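PDB 5DX9: trehalose-6-phosphate phosphatase from Cryptococcus neoformans, which belongs to the trehalose-phosphatase family of the HAD clan and holds a magnesium ion close to a bound glycan in its pocket. Local coordinates for residues Glu106-Ser111 with Pro185-Lys190; Ser111-Val116 with Ala137-His142. One frame throughout, in Å; residues are numbered along the deposited sequence.

Interaction 1 of 2, residues Glu106-Ser111 with Pro185-Lys190; sequences EALDMS and PLAVNK
Pro185 ends strand 180-185 with its ring turned toward Leu108 and selenomethionine Met110. Its CG lies 3.8 Å from Met110 SE and 4.0 Å from Met110 CE, and on the same ring CB touches Leu108 CD1 at 4.1 Å, the two side chains crossing at about a right angle. The CB of Met110 does not itself point at the proline; bends at chi2 (-70°) and chi3 (-68°) fold the selenium end back onto it. Beside Met110, Asp109 OD1 accepts from both Ser111 N, as an Asx turn, and Ser111 OG (2.8 Å), from one face of its carboxylate. A type I beta turn, Pro185 to Val188, brings two more apolar groups around the leucine fork: Ala187 CB meets Leu108 CD2 at 3.8 Å, and Val188 CG1 meets Leu108 CD1 at 4.0 Å. Asn189 then caps helix 190-200, its OD1 accepting from Glu192 N. Lys190 NZ makes salt bridges to Asp216 and to the phosphate of the bound 6-O-phosphono-alpha-D-glucopyranose (G6P), a position consistent with the motif III lysine of HAD proteins. These apolar contacts join two loops that, as in other cap-bearing HAD proteins, probably link the core and the inserted cap.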
# COMPACT_ATOMS: atom_id res chain seq x y z
N GLU A 106 -15.22 -5.43 9.20
CA GLU A 106 -16.47 -5.63 9.92
C GLU A 106 -16.68 -7.08 10.36
O GLU A 106 -17.17 -7.34 11.46
CB GLU A 106 -17.66 -5.19 9.07
CG GLU A 106 -18.05 -3.73 9.25
CD GLU A 106 -19.44 -3.56 9.82
OE1 GLU A 106 -20.06 -4.59 10.19
OE2 GLU A 106 -19.92 -2.41 9.90
N ALA A 107 -16.30 -8.02 9.50
CA ALA A 107 -16.52 -9.44 9.78
C ALA A 107 -15.36 -10.08 10.55
O ALA A 107 -15.32 -11.30 10.72
CB ALA A 107 -16.76 -10.19 8.47
N LEU A 108 -14.43 -9.26 11.01
CA LEU A 108 -13.24 -9.77 11.69
C LEU A 108 -13.30 -9.54 13.20
O LEU A 108 -13.94 -8.60 13.68
CB LEU A 108 -11.99 -9.12 11.11
CG LEU A 108 -11.78 -9.29 9.60
CD1 LEU A 108 -10.59 -8.48 9.12
CD2 LEU A 108 -11.61 -10.76 9.25
N ASP A 109 -12.62 -10.40 13.94
CA ASP A 109 -12.53 -10.30 15.39
C ASP A 109 -11.52 -9.23 15.79
O ASP A 109 -10.31 -9.39 15.57
CB ASP A 109 -12.16 -11.65 16.00
CG ASP A 109 -11.94 -11.58 17.51
OD1 ASP A 109 -12.55 -10.71 18.16
OD2 ASP A 109 -11.16 -12.41 18.03
N MSE A 110 -12.00 -8.13 16.36
CA MSE A 110 -11.15 -6.98 16.66
C MSE A 110 -10.93 -6.77 18.15
O MSE A 110 -10.49 -5.71 18.58
CB MSE A 110 -11.75 -5.71 16.04
CG MSE A 110 -11.96 -5.80 14.53
SE MSE A 110 -10.29 -5.82 13.52
CE MSE A 110 -9.71 -3.99 13.88
N SER A 111 -11.23 -7.80 18.95
CA SER A 111 -11.14 -7.68 20.40
C SER A 111 -9.69 -7.54 20.89
O SER A 111 -9.45 -7.29 22.07
CB SER A 111 -11.80 -8.89 21.07
OG SER A 111 -11.23 -10.10 20.61
N PRO A 185 -5.08 -6.34 11.69
CA PRO A 185 -5.85 -7.57 11.52
C PRO A 185 -5.11 -8.51 10.58
O PRO A 185 -4.54 -8.06 9.59
CB PRO A 185 -7.17 -7.08 10.90
CG PRO A 185 -7.24 -5.63 11.24
CD PRO A 185 -5.82 -5.15 11.23
N LEU A 186 -5.11 -9.80 10.91
CA LEU A 186 -4.36 -10.78 10.14
C LEU A 186 -4.87 -10.92 8.71
O LEU A 186 -4.09 -11.18 7.80
CB LEU A 186 -4.41 -12.15 10.83
CG LEU A 186 -3.75 -13.29 10.06
CD1 LEU A 186 -2.25 -13.07 9.93
CD2 LEU A 186 -4.05 -14.64 10.72
N ALA A 187 -6.17 -10.73 8.53
CA ALA A 187 -6.82 -11.08 7.27
C ALA A 187 -6.80 -9.96 6.23
O ALA A 187 -7.33 -10.13 5.13
CB ALA A 187 -8.26 -11.52 7.54
N VAL A 188 -6.20 -8.83 6.57
CA VAL A 188 -6.08 -7.74 5.60
C VAL A 188 -4.62 -7.38 5.35
O VAL A 188 -3.77 -7.51 6.23
CB VAL A 188 -6.82 -6.47 6.07
CG1 VAL A 188 -8.28 -6.79 6.37
CG2 VAL A 188 -6.12 -5.86 7.28
N ASN A 189 -4.34 -6.95 4.12
CA ASN A 189 -3.03 -6.41 3.78
C ASN A 189 -3.13 -5.61 2.49
O ASN A 189 -4.15 -5.64 1.80
CB ASN A 189 -1.98 -7.51 3.65
CG ASN A 189 -2.35 -8.57 2.63
OD1 ASN A 189 -2.26 -8.34 1.42
ND2 ASN A 189 -2.74 -9.75 3.11
N LYS A 190 -2.07 -4.87 2.18
CA LYS A 190 -2.05 -4.04 0.99
C LYS A 190 -2.17 -4.87 -0.28
O LYS A 190 -2.61 -4.37 -1.32
CB LYS A 190 -0.78 -3.20 0.95
CG LYS A 190 -0.64 -2.22 2.11
CD LYS A 190 0.75 -1.64 2.12
CE LYS A 190 0.90 -0.57 3.18
NZ LYS A 190 2.33 -0.16 3.36

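Interaction 2 of 2, residues Ser111-Val116 with Ala137-His142; sequences SWMSEV and ASITWH. With G6P (6-O-phosphono-alpha-D-glucopyranose), chain B.
In the cap domain of this HAD-clan protein, the first turn of helix 112-125 lies against one face of a four-stranded antiparallel sheet, its axis 10.1 Å from that of strand 139-142 and 12° from parallel. Ile139 carries the apolar contact with this turn of the helix. Val116 CG1 meets Ile139 CD1 at 3.8 Å, the two side chains sliding past each other in opposite directions. Selenomethionine Met113, bent along its chain, brings CE beside Ile139 CG1; the modelled 3.2 Å is too tight for two carbons, so the place of this methyl is doubtful. Trp112 presents a ring edge instead: CZ2 stands 3.5 Å from Ala137 O, which lies near the ring plane. A chi1 of 57°, with CG between the backbone N and carbonyl carbon, carries the ring end nearer Ala137 than CB, and Met113 CG lies 3.8 Å above the indole plane, toward its rim. On the other face of the sheet, Thr140 OG1, hydrogen-bonded to Lys135 NZ, comes within 3.2 Å of G6P O4. The ring edge of His142 brings CE1 to 3.6 Å from G6P O2, while NE2 is hydrogen-bonded to Glu133 OE1 and Thr140 CG2 lies over the rim of one ring face. The strand runs between 131-134 and 180-185; Val183 of the latter receives Trp112 and Val116, Leu166 of helix 148-166 flanks Val116, and farther along, the ring of Trp141 meets Phe120.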
# COMPACT_ATOMS: atom_id res chain seq x y z
N SER A 111 -11.23 -7.80 18.95
CA SER A 111 -11.14 -7.68 20.40
C SER A 111 -9.69 -7.54 20.89
O SER A 111 -9.45 -7.29 22.07
CB SER A 111 -11.80 -8.89 21.07
OG SER A 111 -11.23 -10.10 20.61
N TRP A 112 -8.74 -7.69 19.97
CA TRP A 112 -7.33 -7.65 20.31
C TRP A 112 -6.81 -6.23 20.54
O TRP A 112 -5.71 -6.04 21.08
CB TRP A 112 -6.50 -8.33 19.21
CG TRP A 112 -6.70 -7.73 17.84
CD1 TRP A 112 -7.52 -8.20 16.85
CD2 TRP A 112 -6.08 -6.55 17.31
NE1 TRP A 112 -7.44 -7.39 15.74
CE2 TRP A 112 -6.56 -6.37 15.99
CE3 TRP A 112 -5.15 -5.63 17.82
CZ2 TRP A 112 -6.16 -5.31 15.18
CZ3 TRP A 112 -4.75 -4.57 17.01
CH2 TRP A 112 -5.25 -4.43 15.71
N MSE A 113 -7.58 -5.23 20.12
CA MSE A 113 -7.09 -3.85 20.13
C MSE A 113 -6.77 -3.34 21.54
O MSE A 113 -5.73 -2.70 21.74
CB MSE A 113 -8.10 -2.92 19.47
CG MSE A 113 -8.35 -3.27 18.01
SE MSE A 113 -8.70 -1.71 16.90
CE MSE A 113 -6.95 -0.87 17.01
N SER A 114 -7.65 -3.61 22.49
CA SER A 114 -7.43 -3.19 23.87
C SER A 114 -6.14 -3.78 24.42
O SER A 114 -5.34 -3.08 25.04
CB SER A 114 -8.60 -3.60 24.77
OG SER A 114 -9.81 -3.03 24.31
N GLU A 115 -5.95 -5.07 24.17
CA GLU A 115 -4.77 -5.79 24.64
C GLU A 115 -3.49 -5.17 24.09
O GLU A 115 -2.52 -4.99 24.82
CB GLU A 115 -4.86 -7.27 24.26
CG GLU A 115 -6.11 -7.97 24.77
CD GLU A 115 -6.28 -9.37 24.21
OE1 GLU A 115 -5.96 -9.59 23.02
OE2 GLU A 115 -6.73 -10.26 24.96
N VAL A 116 -3.51 -4.85 22.80
CA VAL A 116 -2.35 -4.25 22.15
C VAL A 116 -2.11 -2.83 22.64
O VAL A 116 -0.97 -2.43 22.87
CB VAL A 116 -2.50 -4.25 20.62
CG1 VAL A 116 -1.52 -3.27 19.99
CG2 VAL A 116 -2.28 -5.66 20.08
N ALA A 137 -8.45 0.52 12.99
CA ALA A 137 -8.33 -0.93 12.93
C ALA A 137 -6.90 -1.41 13.14
O ALA A 137 -6.60 -2.59 12.96
CB ALA A 137 -8.88 -1.45 11.60
N SER A 138 -6.01 -0.49 13.50
CA SER A 138 -4.61 -0.83 13.75
C SER A 138 -4.00 0.10 14.78
O SER A 138 -4.53 1.18 15.05
CB SER A 138 -3.81 -0.77 12.45
OG SER A 138 -3.87 0.53 11.87
N ILE A 139 -2.89 -0.31 15.37
CA ILE A 139 -2.20 0.51 16.35
C ILE A 139 -0.70 0.53 16.11
O ILE A 139 -0.08 -0.52 15.92
CB ILE A 139 -2.47 0.02 17.79
CG1 ILE A 139 -3.97 -0.15 18.03
CG2 ILE A 139 -1.85 0.98 18.79
CD1 ILE A 139 -4.31 -0.85 19.34
N THR A 140 -0.12 1.72 16.13
CA THR A 140 1.30 1.88 15.88
C THR A 140 2.02 2.48 17.08
O THR A 140 1.57 3.48 17.64
CB THR A 140 1.56 2.77 14.66
OG1 THR A 140 0.91 2.21 13.51
CG2 THR A 140 3.06 2.88 14.39
N TRP A 141 3.12 1.86 17.47
CA TRP A 141 3.99 2.42 18.51
C TRP A 141 5.27 2.96 17.87
O TRP A 141 6.02 2.21 17.24
CB TRP A 141 4.32 1.36 19.56
CG TRP A 141 5.18 1.88 20.69
CD1 TRP A 141 4.81 2.77 21.66
CD2 TRP A 141 6.54 1.52 20.97
NE1 TRP A 141 5.86 2.99 22.52
CE2 TRP A 141 6.93 2.24 22.12
CE3 TRP A 141 7.46 0.67 20.36
CZ2 TRP A 141 8.21 2.13 22.67
CZ3 TRP A 141 8.73 0.57 20.90
CH2 TRP A 141 9.09 1.29 22.04
N HIS A 142 5.50 4.25 18.03
CA HIS A 142 6.68 4.90 17.47
C HIS A 142 7.79 5.04 18.50
O HIS A 142 7.53 5.38 19.65
CB HIS A 142 6.32 6.28 16.92
CG HIS A 142 5.31 6.27 15.82
ND1 HIS A 142 5.65 6.01 14.51
CD2 HIS A 142 3.97 6.49 15.83
CE1 HIS A 142 4.56 6.07 13.76
NE2 HIS A 142 3.54 6.36 14.53
C1 G6P B . 3.71 6.05 9.25
C2 G6P B . 2.43 6.11 10.07
C3 G6P B . 2.15 4.79 10.77
C4 G6P B . 2.04 3.67 9.75
C5 G6P B . 3.13 3.67 8.66
C6 G6P B . 2.59 3.16 7.31
O1 G6P B . 4.88 5.98 10.08
O2 G6P B . 2.52 7.17 11.01
O3 G6P B . 0.89 4.85 11.46
O4 G6P B . 2.07 2.47 10.53
O5 G6P B . 3.69 4.95 8.34
O6 G6P B . 2.59 4.22 6.32
P G6P B . 2.68 3.88 4.73
O1P G6P B . 1.94 4.97 3.81
O2P G6P B . 4.11 3.85 4.33
O3P G6P B . 2.02 2.42 4.52

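How the interactions relate
Ser111 is the residue where segments 106-111 and 111-116 overlap, so the linker of interaction 1 runs straight into the cap helix of interaction 2; their centres are about 12 Å apart. The two join around Ala137, whose O lies 3.2 Å from Pro185 CD and whose CA lies 3.5 Å from Met110 CE, while Pro185 N is 3.8 Å from Trp112 CZ2. Glu88, in the loop after strand 84-87, anchors the Ala137-Ser138 end of interaction 2 through OE1. G6P is approached from both: Lys190 of interaction 1 pairs with its phosphate, Thr140 and His142 of interaction 2 lie at its sugar ring. The apolar part of interaction 1 stands back, the Pro185 side chain about 11 Å from G6P.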